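Local coordinates for protein GAF (Saccharomyces cerevisiae, PDB 1F5M) that reduces the R-enantiomer of free methionine sulfoxide to methionine, drawing on thioredoxin, and helps protect yeast against oxidative stress, at residues B[18-21]-B[22-25]; B[101-104]-B[105-108]. One frame throughout, in Å; residues are numbered along the deposited sequence.

Contact 1 of 2, residues B[18-21]-B[22-25]; sequences NLNK and EEIL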
ATOM      1  N   ASN B  18     -20.807 -11.310  -7.729  1.00 41.17           N
ATOM      2  CA  ASN B  18     -21.528 -12.329  -8.509  1.00 40.51           C
ATOM      3  C   ASN B  18     -20.881 -12.543  -9.852  1.00 38.44           C
ATOM      4  O   ASN B  18     -21.350 -13.347 -10.642  1.00 38.79           O
ATOM      5  CB  ASN B  18     -23.002 -11.972  -8.756  1.00 42.35           C
ATOM      6  CG  ASN B  18     -23.857 -12.087  -7.511  1.00 44.67           C
ATOM      7  OD1 ASN B  18     -23.643 -12.970  -6.672  1.00 45.61           O
ATOM      8  ND2 ASN B  18     -24.854 -11.205  -7.392  1.00 44.85           N
ATOM      9  N   LEU B  19     -19.825 -11.794 -10.137  1.00 38.86           N
ATOM     10  CA  LEU B  19     -19.093 -12.003 -11.387  1.00 37.33           C
ATOM     11  C   LEU B  19     -18.294 -13.273 -11.106  1.00 38.15           C
ATOM     12  O   LEU B  19     -17.940 -13.527  -9.944  1.00 36.79           O
ATOM     13  CB  LEU B  19     -18.107 -10.874 -11.644  1.00 37.20           C
ATOM     14  CG  LEU B  19     -18.640  -9.444 -11.751  1.00 36.03           C
ATOM     15  CD1 LEU B  19     -17.449  -8.495 -11.888  1.00 35.71           C
ATOM     16  CD2 LEU B  19     -19.595  -9.339 -12.951  1.00 34.66           C
ATOM     17  N   ASN B  20     -18.027 -14.075 -12.138  1.00 37.00           N
ATOM     18  CA  ASN B  20     -17.241 -15.294 -11.947  1.00 37.01           C
ATOM     19  C   ASN B  20     -15.754 -14.941 -11.982  1.00 35.71           C
ATOM     20  O   ASN B  20     -15.372 -13.907 -12.521  1.00 34.06           O
ATOM     21  CB  ASN B  20     -17.563 -16.300 -13.042  1.00 39.62           C
ATOM     22  CG  ASN B  20     -17.341 -15.744 -14.447  1.00 41.94           C
ATOM     23  OD1 ASN B  20     -18.235 -15.825 -15.293  1.00 45.81           O
ATOM     24  ND2 ASN B  20     -16.158 -15.194 -14.704  1.00 39.22           N
ATOM     25  N   LYS B  21     -14.918 -15.809 -11.426  1.00 34.99           N
ATOM     26  CA  LYS B  21     -13.491 -15.558 -11.351  1.00 33.61           C
ATOM     27  C   LYS B  21     -12.791 -15.095 -12.653  1.00 34.65           C
ATOM     28  O   LYS B  21     -11.975 -14.168 -12.620  1.00 32.62           O
ATOM     29  CB  LYS B  21     -12.790 -16.795 -10.760  1.00 33.12           C
ATOM     30  CG  LYS B  21     -11.306 -16.583 -10.442  1.00 29.48           C
ATOM     31  CD  LYS B  21     -10.771 -17.738  -9.641  1.00 28.74           C
ATOM     32  CE  LYS B  21      -9.351 -17.481  -9.171  1.00 27.87           C
ATOM     33  NZ  LYS B  21      -8.887 -18.585  -8.264  1.00 21.91           N
ATOM     34  N   GLU B  22     -13.097 -15.712 -13.797  1.00 33.44           N
ATOM     35  CA  GLU B  22     -12.450 -15.270 -15.029  1.00 34.35           C
ATOM     36  C   GLU B  22     -12.778 -13.813 -15.323  1.00 32.04           C
ATOM     37  O   GLU B  22     -11.906 -13.054 -15.733  1.00 30.74           O
ATOM     38  CB  GLU B  22     -12.853 -16.158 -16.219  1.00 37.07           C
ATOM     39  CG  GLU B  22     -12.657 -17.684 -15.952  1.00 42.94           C
ATOM     40  CD  GLU B  22     -11.300 -18.048 -15.285  1.00 46.12           C
ATOM     41  OE1 GLU B  22     -10.247 -17.866 -15.952  1.00 48.72           O
ATOM     42  OE2 GLU B  22     -11.294 -18.526 -14.105  1.00 43.61           O
ATOM     43  N   GLU B  23     -14.029 -13.419 -15.115  1.00 31.62           N
ATOM     44  CA  GLU B  23     -14.444 -12.023 -15.368  1.00 32.05           C
ATOM     45  C   GLU B  23     -13.690 -11.047 -14.469  1.00 30.96           C
ATOM     46  O   GLU B  23     -13.210 -10.001 -14.918  1.00 30.55           O
ATOM     47  CB  GLU B  23     -15.937 -11.812 -15.076  1.00 33.41           C
ATOM     48  CG  GLU B  23     -16.910 -12.497 -16.001  1.00 38.37           C
ATOM     49  CD  GLU B  23     -18.349 -12.053 -15.731  1.00 41.11           C
ATOM     50  OE1 GLU B  23     -18.839 -12.253 -14.589  1.00 41.09           O
ATOM     51  OE2 GLU B  23     -18.992 -11.497 -16.663  1.00 42.79           O
ATOM     52  N   ILE B  24     -13.641 -11.383 -13.178  1.00 30.44           N
ATOM     53  CA  ILE B  24     -12.983 -10.555 -12.184  1.00 28.91           C
ATOM     54  C   ILE B  24     -11.495 -10.361 -12.490  1.00 26.91           C
ATOM     55  O   ILE B  24     -10.967  -9.258 -12.426  1.00 26.81           O
ATOM     56  CB  ILE B  24     -13.168 -11.180 -10.779  1.00 29.23           C
ATOM     57  CG1 ILE B  24     -14.651 -11.136 -10.403  1.00 30.08           C
ATOM     58  CG2 ILE B  24     -12.311 -10.459  -9.751  1.00 28.64           C
ATOM     59  CD1 ILE B  24     -14.939 -11.702  -9.036  1.00 26.50           C
ATOM     60  N   LEU B  25     -10.812 -11.423 -12.851  1.00 25.65           N
ATOM     61  CA  LEU B  25      -9.391 -11.301 -13.120  1.00 26.69           C
ATOM     62  C   LEU B  25      -9.130 -10.613 -14.447  1.00 29.25           C
ATOM     63  O   LEU B  25      -8.116  -9.891 -14.620  1.00 27.66           O
ATOM     64  CB  LEU B  25      -8.742 -12.696 -13.090  1.00 27.81           C
ATOM     65  CG  LEU B  25      -8.944 -13.449 -11.762  1.00 26.62           C
ATOM     66  CD1 LEU B  25      -8.182 -14.768 -11.770  1.00 30.64           C
ATOM     67  CD2 LEU B  25      -8.471 -12.577 -10.625  1.00 26.60           C
TER
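Glu23 turns its carboxylate back over the start of helix 21-36 and accepts the backbone N-H of Asn20, with Asn20 N to Glu23 OE1 at 3.2 Å and an N-H...O angle of 149°. OE1 offers its anti lone pair, the one facing away from the other carboxylate oxygen. The geometry follows from a first torsion of -68°, which sets Glu23 CG opposite its carbonyl carbon, and from an extended chain beyond it. Since Asn20 is the N-cap and Glu23 the third helical residue, this bond is the glutamate half of a capping box. Regular helical bonding begins at the same place: Ile24 N reaches Asn20 O at 3.1 Å with an angle of 167°, and Leu25 N reaches Lys21 O at 3.0 Å.

Outside this polar centre, Leu19 lies across the glutamate at about a right angle, its CD2 3.4 Å from Glu23 OE1. Its CB also meets Ile24 CG1 at 3.7 Å. Leu19 directly precedes the N-cap and Ile24 is the fourth helical residue, the positions joined by a hydrophobic staple. At Leu19, an alanine would keep the CB contact but is likely to bare the Glu23 carboxylate on the side where the leucine methyl lay, leaving it freer to turn. On another face, Lys21 CG packs on Leu25 CD1 at 3.8 Å, while the extended lysine carries NZ to a salt bridge with Asp162 at helix 160-176. Ile24 continues inward to Ala56 and Ser59 of helix 42-59.

Staple and capping bond together probably help to set where the helix starts, and the carboxylate, lying at the amino-terminal end, probably also gains from the helix dipole.

Contact 2 of 2, residues B[101-104]-B[105-108]; sequences CGTA and ASTK
Thr107 bonds twice to Thr103 O, through its hydroxyl (OG1 to Thr103 O, 2.8 Å) and its backbone (N to Thr103 O, 3.0 Å), the two donors coming from opposite faces of the carbonyl plane. A chi1 of 73° places OG1 between the residue's own N and carbonyl carbon, from where it folds back onto the preceding turn; OG1 also bonds Glu109 N just beyond the helix. The two side chains cross at a slant, their methyls touching, with Thr103 CG2 to Thr107 CG2 at 3.6 Å.

The tight side is made of small residues. Cys101 and Ala104 bear on strand 131-138, and Cys101 also on strand 144-152, while the helical bonds Ala105 N to Cys101 O (3.1 Å) and Ser106 N to Gly102 O (3.0 Å) hold the turns together. On the looser side, Thr107 and Lys108 are exposed. Lys108 leaves the helix with a positive phi of 58°, and its NZ finds Gly142 O.

Short side chains toward the sheet and a threonine hydroxyl folded onto the last turn are thus how helix 99-107 lies against the antiparallel sheet of this GAF domain and ends.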
ATOM      1  N   CYS B 101       8.888 -15.980  -0.890  1.00 22.18           N
ATOM      2  CA  CYS B 101       9.226 -14.851  -1.734  1.00 22.56           C
ATOM      3  C   CYS B 101      10.656 -14.927  -2.276  1.00 23.10           C
ATOM      4  O   CYS B 101      10.886 -14.704  -3.468  1.00 22.39           O
ATOM      5  CB  CYS B 101       9.096 -13.504  -0.955  1.00 24.64           C
ATOM      6  SG  CYS B 101       7.421 -12.875  -0.745  1.00 27.73           S
ATOM      7  N   GLY B 102      11.612 -15.222  -1.394  1.00 24.05           N
ATOM      8  CA  GLY B 102      13.007 -15.291  -1.812  1.00 25.38           C
ATOM      9  C   GLY B 102      13.248 -16.445  -2.784  1.00 25.15           C
ATOM     10  O   GLY B 102      14.116 -16.371  -3.659  1.00 25.46           O
ATOM     11  N   THR B 103      12.472 -17.509  -2.675  1.00 25.01           N
ATOM     12  CA  THR B 103      12.690 -18.614  -3.614  1.00 25.17           C
ATOM     13  C   THR B 103      12.028 -18.317  -4.976  1.00 26.42           C
ATOM     14  O   THR B 103      12.538 -18.722  -6.050  1.00 25.33           O
ATOM     15  CB  THR B 103      12.228 -19.887  -2.984  1.00 25.25           C
ATOM     16  OG1 THR B 103      12.898 -20.010  -1.724  1.00 27.15           O
ATOM     17  CG2 THR B 103      12.571 -21.101  -3.847  1.00 23.25           C
ATOM     18  N   ALA B 104      10.924 -17.568  -4.959  1.00 26.21           N
ATOM     19  CA  ALA B 104      10.298 -17.215  -6.239  1.00 27.01           C
ATOM     20  C   ALA B 104      11.281 -16.343  -7.009  1.00 26.50           C
ATOM     21  O   ALA B 104      11.309 -16.349  -8.247  1.00 27.05           O
ATOM     22  CB  ALA B 104       9.023 -16.435  -6.013  1.00 27.51           C
ATOM     23  N   ALA B 105      12.056 -15.559  -6.264  1.00 26.60           N
ATOM     24  CA  ALA B 105      13.028 -14.637  -6.852  1.00 29.69           C
ATOM     25  C   ALA B 105      14.283 -15.325  -7.380  1.00 28.72           C
ATOM     26  O   ALA B 105      14.709 -15.036  -8.489  1.00 31.10           O
ATOM     27  CB  ALA B 105      13.412 -13.518  -5.835  1.00 27.43           C
ATOM     28  N   SER B 106      14.871 -16.221  -6.596  1.00 28.26           N
ATOM     29  CA  SER B 106      16.062 -16.942  -7.040  1.00 30.69           C
ATOM     30  C   SER B 106      15.782 -17.958  -8.184  1.00 30.42           C
ATOM     31  O   SER B 106      16.560 -18.052  -9.145  1.00 30.45           O
ATOM     32  CB  SER B 106      16.689 -17.685  -5.856  1.00 28.29           C
ATOM     33  OG  SER B 106      15.727 -18.549  -5.280  1.00 29.68           O
ATOM     34  N   THR B 107      14.677 -18.701  -8.083  1.00 29.20           N
ATOM     35  CA  THR B 107      14.344 -19.706  -9.095  1.00 28.11           C
ATOM     36  C   THR B 107      13.627 -19.132 -10.305  1.00 27.12           C
ATOM     37  O   THR B 107      13.540 -19.784 -11.351  1.00 26.02           O
ATOM     38  CB  THR B 107      13.424 -20.828  -8.522  1.00 29.94           C
ATOM     39  OG1 THR B 107      12.103 -20.311  -8.320  1.00 26.55           O
ATOM     40  CG2 THR B 107      13.950 -21.364  -7.198  1.00 28.00           C
ATOM     41  N   LYS B 108      13.133 -17.900 -10.161  1.00 24.99           N
ATOM     42  CA  LYS B 108      12.334 -17.225 -11.180  1.00 26.88           C
ATOM     43  C   LYS B 108      11.085 -18.025 -11.528  1.00 27.52           C
ATOM     44  O   LYS B 108      10.550 -17.934 -12.638  1.00 28.40           O
ATOM     45  CB  LYS B 108      13.144 -16.945 -12.434  1.00 26.58           C
ATOM     46  CG  LYS B 108      14.389 -16.155 -12.129  1.00 25.12           C
ATOM     47  CD  LYS B 108      15.128 -15.801 -13.429  1.00 27.82           C
ATOM     48  CE  LYS B 108      16.540 -15.331 -13.174  1.00 28.78           C
ATOM     49  NZ  LYS B 108      17.132 -15.091 -14.543  1.00 32.60           N
TER

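How the contacts relate
Contact 1 starts a helix and contact 2 finishes one, on opposite sides of the chain's centre, with centres 29 Å apart and nearest atoms about 18 Å apart. No secondary-structure element is common to both. Residues 18-25 belong to the packing of helix 21-36 against helices 42-59 and 160-176, whereas residues 101-108 lie on the strands of the sheet. Each is partly buried, but the means differ: a carboxylate caps a backbone N-H at the amino-terminal end, with larger aliphatic chains as cover, while a threonine hydroxyl adds to a carbonyl near the carboxy-terminal end, with an alanine and a cysteine facing the sheet.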